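Long-range contacts in thermoresistant glucokinase (Janibacter sp. HTCC2649, PDB 4EUN), which probably catalyses the ATP-dependent phosphorylation of gluconate to 6-phosphogluconate, as a small P-loop sugar kinase: residues 47-52 with 186-191; 75-80 with 152-157; 108-113 with 159-164. All blocks are in the same frame, centred on the assembly; numbering follows the deposited sequence.

Interaction 1: 47-52 with 186-191; sequences HGVADE and RALTWL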
loop_
_atom_site.group_PDB
_atom_site.type_symbol
_atom_site.label_atom_id
_atom_site.label_comp_id
_atom_site.label_asym_id
_atom_site.label_seq_id
_atom_site.Cartn_x
_atom_site.Cartn_y
_atom_site.Cartn_z
ATOM N N HIS A 47 3.273 -0.531 -7.353
ATOM C CA HIS A 47 2.166 0.311 -7.793
ATOM C C HIS A 47 2.136 0.380 -9.317
ATOM O O HIS A 47 1.074 0.288 -9.930
ATOM C CB HIS A 47 2.311 1.714 -7.197
ATOM C CG HIS A 47 1.164 2.627 -7.499
ATOM N ND1 HIS A 47 1.291 4.000 -7.502
ATOM C CD2 HIS A 47 -0.133 2.368 -7.790
ATOM C CE1 HIS A 47 0.124 4.546 -7.793
ATOM N NE2 HIS A 47 -0.757 3.580 -7.972
ATOM N N GLY A 48 3.305 0.534 -9.933
ATOM C CA GLY A 48 3.386 0.577 -11.382
ATOM C C GLY A 48 2.944 -0.720 -12.037
ATOM O O GLY A 48 2.284 -0.705 -13.081
ATOM N N VAL A 49 3.331 -1.847 -11.441
ATOM C CA VAL A 49 2.904 -3.151 -11.940
ATOM C C VAL A 49 1.394 -3.338 -11.752
ATOM O O VAL A 49 0.700 -3.801 -12.658
ATOM C CB VAL A 49 3.692 -4.307 -11.267
ATOM C CG1 VAL A 49 3.085 -5.655 -11.634
ATOM C CG2 VAL A 49 5.149 -4.272 -11.689
ATOM N N ALA A 50 0.892 -2.956 -10.584
ATOM C CA ALA A 50 -0.528 -3.106 -10.272
ATOM C C ALA A 50 -1.398 -2.339 -11.260
ATOM O O ALA A 50 -2.437 -2.839 -11.705
ATOM C CB ALA A 50 -0.805 -2.641 -8.847
ATOM N N ASP A 51 -0.976 -1.122 -11.593
ATOM C CA ASP A 51 -1.781 -0.228 -12.426
ATOM C C ASP A 51 -1.967 -0.727 -13.855
ATOM O O ASP A 51 -2.906 -0.317 -14.544
ATOM C CB ASP A 51 -1.192 1.189 -12.419
ATOM C CG ASP A 51 -1.985 2.144 -11.548
ATOM O OD1 ASP A 51 -2.436 1.729 -10.459
ATOM O OD2 ASP A 51 -2.175 3.308 -11.958
ATOM N N GLU A 52 -1.088 -1.622 -14.293
ATOM C CA GLU A 52 -1.147 -2.133 -15.661
ATOM C C GLU A 52 -1.698 -3.554 -15.760
ATOM O O GLU A 52 -1.939 -4.054 -16.855
ATOM C CB GLU A 52 0.234 -2.053 -16.321
ATOM C CG GLU A 52 0.728 -0.631 -16.570
ATOM C CD GLU A 52 -0.240 0.206 -17.404
ATOM O OE1 GLU A 52 -1.008 -0.362 -18.213
ATOM O OE2 GLU A 52 -0.229 1.447 -17.250
ATOM N N ARG A 186 10.349 -3.950 -17.308
ATOM C CA ARG A 186 11.118 -5.184 -17.183
ATOM C C ARG A 186 10.328 -6.233 -16.398
ATOM O O ARG A 186 10.226 -7.389 -16.817
ATOM C CB ARG A 186 12.457 -4.889 -16.501
ATOM C CG ARG A 186 13.348 -6.093 -16.280
ATOM C CD ARG A 186 14.730 -5.660 -15.797
ATOM N NE ARG A 186 15.367 -6.680 -14.966
ATOM C CZ ARG A 186 15.973 -7.762 -15.444
ATOM N NH1 ARG A 186 16.025 -7.972 -16.753
ATOM N NH2 ARG A 186 16.525 -8.638 -14.613
ATOM N N ALA A 187 9.765 -5.815 -15.269
ATOM C CA ALA A 187 8.921 -6.677 -14.441
ATOM C C ALA A 187 7.704 -7.191 -15.201
ATOM O O ALA A 187 7.386 -8.380 -15.138
ATOM C CB ALA A 187 8.467 -5.933 -13.184
ATOM N N LEU A 188 7.016 -6.285 -15.895
ATOM C CA LEU A 188 5.802 -6.626 -16.630
ATOM C C LEU A 188 6.087 -7.632 -17.743
ATOM O O LEU A 188 5.301 -8.555 -17.976
ATOM C CB LEU A 188 5.155 -5.362 -17.213
ATOM C CG LEU A 188 4.443 -4.430 -16.227
ATOM C CD1 LEU A 188 4.035 -3.121 -16.888
ATOM C CD2 LEU A 188 3.231 -5.126 -15.640
ATOM N N THR A 189 7.215 -7.453 -18.426
ATOM C CA THR A 189 7.611 -8.369 -19.490
ATOM C C THR A 189 7.861 -9.753 -18.906
ATOM O O THR A 189 7.411 -10.761 -19.450
ATOM C CB THR A 189 8.881 -7.881 -20.225
ATOM O OG1 THR A 189 8.610 -6.638 -20.886
ATOM C CG2 THR A 189 9.318 -8.898 -21.262
ATOM N N TRP A 190 8.573 -9.798 -17.786
ATOM C CA TRP A 190 8.882 -11.069 -17.157
ATOM C C TRP A 190 7.645 -11.763 -16.565
ATOM O O TRP A 190 7.433 -12.956 -16.788
ATOM C CB TRP A 190 9.962 -10.894 -16.091
ATOM C CG TRP A 190 10.290 -12.183 -15.446
ATOM C CD1 TRP A 190 10.988 -13.219 -15.996
ATOM C CD2 TRP A 190 9.909 -12.601 -14.135
ATOM N NE1 TRP A 190 11.070 -14.256 -15.099
ATOM C CE2 TRP A 190 10.421 -13.901 -13.947
ATOM C CE3 TRP A 190 9.187 -12.002 -13.099
ATOM C CZ2 TRP A 190 10.232 -14.611 -12.760
ATOM C CZ3 TRP A 190 9.004 -12.704 -11.923
ATOM C CH2 TRP A 190 9.519 -13.997 -11.764
ATOM N N LEU A 191 6.841 -11.015 -15.814
ATOM C CA LEU A 191 5.665 -11.573 -15.149
ATOM C C LEU A 191 4.660 -12.137 -16.143
ATOM O O LEU A 191 3.996 -13.138 -15.867
ATOM C CB LEU A 191 4.980 -10.504 -14.290
ATOM C CG LEU A 191 5.694 -10.100 -13.003
ATOM C CD1 LEU A 191 5.056 -8.862 -12.409
ATOM C CD2 LEU A 191 5.636 -11.247 -12.012
#
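Val49 meets Ala187, Leu188 and Leu191 where two helices of the P-loop kinase fold pack against each other: helix 42-53, which follows strand 31-35, the central strand of the parallel sheet, and helix 180-191, which follows edge strand 171-175. The short helical segments cross at -53°, with their axes 10.2 Å apart at closest approach.

The tight part of the contact is built on the two branches of Val49. Its CG1 is anti to the backbone N (chi1 171°) and CG2 lies beside that N, which turns CG1 to Leu188 and Leu191 and CG2 to Ala187. Val49 CG1 lies 3.8 Å from Leu191 CD1 and 4.0 Å from Leu188 CD2, whereas Val49 CG2 meets Ala187 CB at 4.0 Å. Leu191 crosses the valine at about a right angle, while Leu188 slides past it in the opposite direction. Beside this cluster lies the sheet: Val49 also rests on Ile105 of strand 104-108, and Ala187 on Leu129 of strand 127-132. Val49, Ala187 and Leu191 are all buried, and the contact between the helices is wholly apolar, without a hydrogen bond from one segment to the other.

Toward the partly exposed edge, which faces the second subunit, the packing becomes sparser. Here Leu188, only partly buried, sends CD1 to within 4.0 Å of Glu52 CB, the two side chains crossing nearly at right angles. Only the aliphatic root of the glutamate is used. Its chain bends at chi2 (-56°) and carries the carboxylate away from the helix pair, where OE1 accepts a hydrogen bond from the backbone N of Glu146 of the second subunit. The other methyl of the same leucine, Leu188 CD2, stands 4.1 Å from Val49 O, the carbonyl that is hydrogen-bonded to Thr53 OG1.

Interaction 2: 75-80 with 152-157; sequences GIPLTD and ASLLQS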
loop_
_atom_site.group_PDB
_atom_site.type_symbol
_atom_site.label_atom_id
_atom_site.label_comp_id
_atom_site.label_asym_id
_atom_site.label_seq_id
_atom_site.Cartn_x
_atom_site.Cartn_y
_atom_site.Cartn_z
ATOM N N GLY A 75 15.060 0.682 16.124
ATOM C CA GLY A 75 16.316 0.201 15.567
ATOM C C GLY A 75 16.668 -1.226 15.936
ATOM O O GLY A 75 17.809 -1.664 15.734
ATOM N N ILE A 76 15.701 -1.961 16.479
ATOM C CA ILE A 76 15.958 -3.347 16.876
ATOM C C ILE A 76 15.470 -4.269 15.773
ATOM O O ILE A 76 14.294 -4.245 15.429
ATOM C CB ILE A 76 15.198 -3.724 18.148
ATOM C CG1 ILE A 76 15.603 -2.834 19.320
ATOM C CG2 ILE A 76 15.393 -5.184 18.475
ATOM C CD1 ILE A 76 14.468 -2.009 19.819
ATOM N N PRO A 77 16.372 -5.076 15.195
ATOM C CA PRO A 77 15.941 -6.012 14.149
ATOM C C PRO A 77 15.051 -7.126 14.705
ATOM O O PRO A 77 15.299 -7.616 15.810
ATOM C CB PRO A 77 17.261 -6.620 13.650
ATOM C CG PRO A 77 18.329 -5.660 14.072
ATOM C CD PRO A 77 17.837 -5.048 15.357
ATOM N N LEU A 78 14.036 -7.529 13.944
ATOM C CA LEU A 78 13.214 -8.665 14.339
ATOM C C LEU A 78 13.993 -9.966 14.135
ATOM O O LEU A 78 14.976 -10.000 13.390
ATOM C CB LEU A 78 11.916 -8.687 13.527
ATOM C CG LEU A 78 11.052 -7.431 13.618
ATOM C CD1 LEU A 78 9.743 -7.627 12.870
ATOM C CD2 LEU A 78 10.778 -7.055 15.071
ATOM N N THR A 79 13.557 -11.026 14.811
ATOM C CA THR A 79 14.141 -12.355 14.654
ATOM C C THR A 79 13.256 -13.197 13.752
ATOM O O THR A 79 12.163 -12.763 13.373
ATOM C CB THR A 79 14.232 -13.086 16.007
ATOM O OG1 THR A 79 12.907 -13.279 16.523
ATOM C CG2 THR A 79 15.051 -12.289 16.998
ATOM N N ASP A 80 13.710 -14.405 13.428
ATOM C CA ASP A 80 12.873 -15.362 12.708
ATOM C C ASP A 80 11.573 -15.584 13.468
ATOM O O ASP A 80 10.501 -15.613 12.867
ATOM C CB ASP A 80 13.575 -16.715 12.563
ATOM C CG ASP A 80 14.684 -16.714 11.524
ATOM O OD1 ASP A 80 14.974 -15.657 10.934
ATOM O OD2 ASP A 80 15.283 -17.791 11.318
ATOM N N ALA A 152 17.603 4.517 9.574
ATOM C CA ALA A 152 18.679 4.175 8.663
ATOM C C ALA A 152 19.575 3.077 9.218
ATOM O O ALA A 152 20.185 2.331 8.452
ATOM C CB ALA A 152 19.498 5.412 8.334
ATOM N N SER A 153 19.665 2.993 10.545
ATOM C CA SER A 153 20.550 2.028 11.194
ATOM C C SER A 153 20.131 0.586 10.929
ATOM O O SER A 153 20.933 -0.334 11.102
ATOM C CB SER A 153 20.619 2.281 12.704
ATOM O OG SER A 153 19.378 1.983 13.319
ATOM N N LEU A 154 18.885 0.381 10.505
ATOM C CA LEU A 154 18.413 -0.974 10.231
ATOM C C LEU A 154 18.960 -1.523 8.926
ATOM O O LEU A 154 18.875 -2.727 8.688
ATOM C CB LEU A 154 16.883 -1.030 10.180
ATOM C CG LEU A 154 16.103 -1.102 11.487
ATOM C CD1 LEU A 154 14.611 -1.122 11.187
ATOM C CD2 LEU A 154 16.496 -2.336 12.271
ATOM N N LEU A 155 19.508 -0.653 8.080
ATOM C CA LEU A 155 19.914 -1.073 6.736
ATOM C C LEU A 155 20.922 -2.212 6.753
ATOM O O LEU A 155 20.782 -3.162 5.998
ATOM C CB LEU A 155 20.462 0.091 5.903
ATOM C CG LEU A 155 20.958 -0.291 4.500
ATOM C CD1 LEU A 155 19.815 -0.799 3.620
ATOM C CD2 LEU A 155 21.648 0.875 3.825
ATOM N N GLN A 156 21.937 -2.121 7.611
ATOM C CA GLN A 156 22.955 -3.167 7.673
ATOM C C GLN A 156 22.351 -4.543 7.931
ATOM O O GLN A 156 22.652 -5.511 7.218
ATOM C CB GLN A 156 23.992 -2.849 8.757
ATOM C CG GLN A 156 25.017 -3.954 8.968
ATOM C CD GLN A 156 25.996 -3.635 10.088
ATOM O OE1 GLN A 156 25.595 -3.392 11.229
ATOM N NE2 GLN A 156 27.288 -3.633 9.767
ATOM N N SER A 157 21.487 -4.621 8.944
ATOM C CA SER A 157 20.836 -5.883 9.301
ATOM C C SER A 157 19.893 -6.382 8.212
ATOM O O SER A 157 19.772 -7.589 7.991
ATOM C CB SER A 157 20.085 -5.767 10.632
ATOM O OG SER A 157 18.979 -4.891 10.540
HETATM O O HOH W 1 19.691 -1.136 14.092
#
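The Schellman motif that ends helix 66-73 places Gly75 against Ser153 and Leu154, at the entry to helix 155-161. Gly75 has a positive phi of 98°, and a CB at these backbone angles would run into the carbonyl O of the preceding residue. From this turn the chain leads through Ile76 and Pro77 toward the N-cap residue Thr79 of helix 80-99. The partner segment comes out of the loop after helix 135-142, the region that probably corresponds to the lid in related P-loop kinases.

The apolar centre of the contact is one methyl. Leu154 CD2 lies 3.8 Å from Gly75 O and 4.0 Å from Pro77 N, packing on the Gly75 carbonyl and the peptide that leads to Pro77; the ring carbon Pro77 CG is slightly farther from Leu154 CD2, at 4.2 Å. Leu154 is buried and also touches Met72 of helix 66-73. The same ring carbon also meets the next turn of the partner: Pro77 CG is 3.7 Å from Ser157 OG. That hydroxyl sits between the backbone N and the carbonyl carbon of its own residue (chi1 67°). From there Ser157 OG donates a 2.9 Å hydrogen bond back to Leu154 O, meeting the oxygen 25° out of the carbonyl plane.

A water bridges the polar groups at the edge of the contact. It donates to Gly75 O at 2.6 Å, stands 3.2 Å from Ser153 OG in a hydrogen bond, and makes a weak bond to Ser153 O. No direct hydrogen bond links the two segments: the polar link between them runs through this water, from which Gly75 O receives a short bond, while the direct touches are van der Waals and would be less directional.

Interaction 3: 108-113 with 159-164; sequences CSALKR and LATLEA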
loop_
_atom_site.group_PDB
_atom_site.type_symbol
_atom_site.label_atom_id
_atom_site.label_comp_id
_atom_site.label_asym_id
_atom_site.label_seq_id
_atom_site.Cartn_x
_atom_site.Cartn_y
_atom_site.Cartn_z
ATOM N N CYS A 108 7.355 -6.354 0.306
ATOM C CA CYS A 108 7.956 -6.873 1.537
ATOM C C CYS A 108 9.355 -6.306 1.728
ATOM O O CYS A 108 10.066 -6.062 0.754
ATOM C CB CYS A 108 8.110 -8.394 1.472
ATOM S SG CYS A 108 6.576 -9.311 1.532
ATOM N N SER A 109 9.771 -6.144 2.981
ATOM C CA SER A 109 11.170 -5.850 3.286
ATOM C C SER A 109 12.025 -7.097 3.036
ATOM O O SER A 109 11.609 -8.008 2.320
ATOM C CB SER A 109 11.308 -5.380 4.731
ATOM O OG SER A 109 10.589 -6.234 5.596
ATOM N N ALA A 110 13.232 -7.140 3.608
ATOM C CA ALA A 110 14.173 -8.221 3.312
ATOM C C ALA A 110 13.626 -9.583 3.722
ATOM O O ALA A 110 13.065 -9.736 4.809
ATOM C CB ALA A 110 15.485 -7.971 3.993
ATOM N N LEU A 111 13.796 -10.574 2.855
ATOM C CA LEU A 111 13.366 -11.917 3.190
ATOM C C LEU A 111 14.486 -12.930 3.016
ATOM O O LEU A 111 15.254 -12.879 2.042
ATOM C CB LEU A 111 12.229 -12.341 2.283
ATOM C CG LEU A 111 11.000 -11.442 2.252
ATOM C CD1 LEU A 111 10.087 -11.899 1.129
ATOM C CD2 LEU A 111 10.298 -11.500 3.588
ATOM N N LYS A 112 14.558 -13.859 3.964
ATOM C CA LYS A 112 15.377 -15.041 3.837
ATOM C C LYS A 112 14.673 -16.032 2.931
ATOM O O LYS A 112 13.463 -15.948 2.753
ATOM C CB LYS A 112 15.559 -15.679 5.209
ATOM C CG LYS A 112 16.303 -14.819 6.214
ATOM C CD LYS A 112 16.587 -15.638 7.477
ATOM C CE LYS A 112 17.260 -14.800 8.554
ATOM N NZ LYS A 112 17.602 -15.636 9.743
ATOM N N ARG A 113 15.427 -16.985 2.386
ATOM C CA ARG A 113 14.837 -18.092 1.632
ATOM C C ARG A 113 13.733 -18.809 2.401
ATOM O O ARG A 113 12.655 -19.052 1.859
ATOM C CB ARG A 113 15.922 -19.105 1.250
ATOM C CG ARG A 113 15.370 -20.470 0.830
ATOM C CD ARG A 113 14.777 -20.379 -0.550
ATOM N NE ARG A 113 13.904 -21.506 -0.878
ATOM C CZ ARG A 113 14.122 -22.356 -1.874
ATOM N NH1 ARG A 113 15.197 -22.222 -2.641
ATOM N NH2 ARG A 113 13.263 -23.338 -2.103
ATOM N N LEU A 159 20.256 -5.830 4.953
ATOM C CA LEU A 159 21.055 -6.325 3.840
ATOM C C LEU A 159 21.628 -7.702 4.168
ATOM O O LEU A 159 21.873 -8.508 3.278
ATOM C CB LEU A 159 22.165 -5.337 3.483
ATOM C CG LEU A 159 21.670 -3.998 2.942
ATOM C CD1 LEU A 159 22.834 -3.037 2.807
ATOM C CD2 LEU A 159 20.980 -4.176 1.602
ATOM N N ALA A 160 21.807 -7.975 5.458
ATOM C CA ALA A 160 22.231 -9.303 5.894
ATOM C C ALA A 160 21.099 -10.338 5.802
ATOM O O ALA A 160 21.352 -11.523 5.599
ATOM C CB ALA A 160 22.786 -9.242 7.303
ATOM N N THR A 161 19.857 -9.880 5.945
ATOM C CA THR A 161 18.677 -10.756 5.951
ATOM C C THR A 161 18.220 -11.113 4.535
ATOM O O THR A 161 17.645 -12.179 4.297
ATOM C CB THR A 161 17.510 -10.075 6.722
ATOM O OG1 THR A 161 17.900 -9.874 8.088
ATOM C CG2 THR A 161 16.231 -10.910 6.677
ATOM N N LEU A 162 18.494 -10.212 3.598
ATOM C CA LEU A 162 18.059 -10.351 2.213
ATOM C C LEU A 162 18.899 -11.398 1.480
ATOM O O LEU A 162 19.981 -11.091 0.972
ATOM C CB LEU A 162 18.156 -8.988 1.520
ATOM C CG LEU A 162 17.479 -8.817 0.165
ATOM C CD1 LEU A 162 16.165 -9.484 0.207
ATOM C CD2 LEU A 162 17.285 -7.357 -0.177
ATOM N N GLU A 163 18.395 -12.632 1.431
ATOM C CA GLU A 163 19.094 -13.749 0.787
ATOM C C GLU A 163 18.768 -13.808 -0.700
ATOM O O GLU A 163 17.605 -13.695 -1.086
ATOM C CB GLU A 163 18.742 -15.079 1.472
ATOM C CG GLU A 163 19.277 -15.166 2.904
ATOM C CD GLU A 163 18.879 -16.422 3.648
ATOM O OE1 GLU A 163 18.183 -17.303 3.084
ATOM O OE2 GLU A 163 19.268 -16.534 4.834
ATOM N N ALA A 164 19.798 -13.981 -1.529
ATOM C CA ALA A 164 19.625 -14.034 -2.982
ATOM C C ALA A 164 18.563 -15.045 -3.385
ATOM O O ALA A 164 18.423 -16.108 -2.758
ATOM C CB ALA A 164 20.950 -14.376 -3.658
#
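Glu163 reaches across Lys112 to the backbone of Arg113. Its extended chain lays the carboxylate beside the root of the lysine, with Glu163 OE2 3.7 Å from Lys112 CG, and Arg113 N donates a 2.9 Å hydrogen bond to Glu163 OE1. The amide comes from above the carboxylate, 51° out of its plane. Lys112 and Glu163 pass at a slant, and their charged ends part: Lys112 NZ stays 5.3 Å from Glu163 OE2 and forms its salt bridge with Asp80. Arg113 likewise leads its guanidinium away, to Asp168, Glu166 and Asp117.

Lys112 holds the N-cap position of helix 113-119, so the glutamate serves an amide in the first turn of that helix and would suit its positive dipole end. The 108-113 segment forms the link from strand 104-108 to this helix in the P-loop kinase fold, and the other segment leaves helix 155-161 at Leu162. Glu163 N donates a 3.2 Å hydrogen bond to Leu111 O.

Beyond this bond Ala110 points into the partner. Its CB is 3.8 Å from Leu162 CB and 4.0 Å from Thr161 CB. Thr161 turns its methyl toward Lys112 CG while OG1 bonds back to Ser157 O. With CG anti to its backbone N (chi1 -167°), Leu162 runs alongside the 108-113 backbone, bringing CD1 to 3.7 Å from Leu111 N.

Overall arrangement
From the N terminus, helix 42-53 supplies the first half of interaction 1, whose partner is the last long helix, 180-191; the loop it closes therefore encloses both other contacts. Residues 75-80 and then 108-113 come next, and their partners, 152-157 and 159-164, follow in the same order, so interactions 2 and 3 cross along the chain. Both bring helix 155-161 or the residues flanking it to connecting segments, one leading into helix 80-99, the other into helix 113-119. Their centres are 11 Å apart, and the Asp80–Lys112 salt bridge joins them. Interaction 1 lies on the opposite side of the chain's centre, its centre about 29 Å from that of interaction 2 and 21 Å from that of interaction 3.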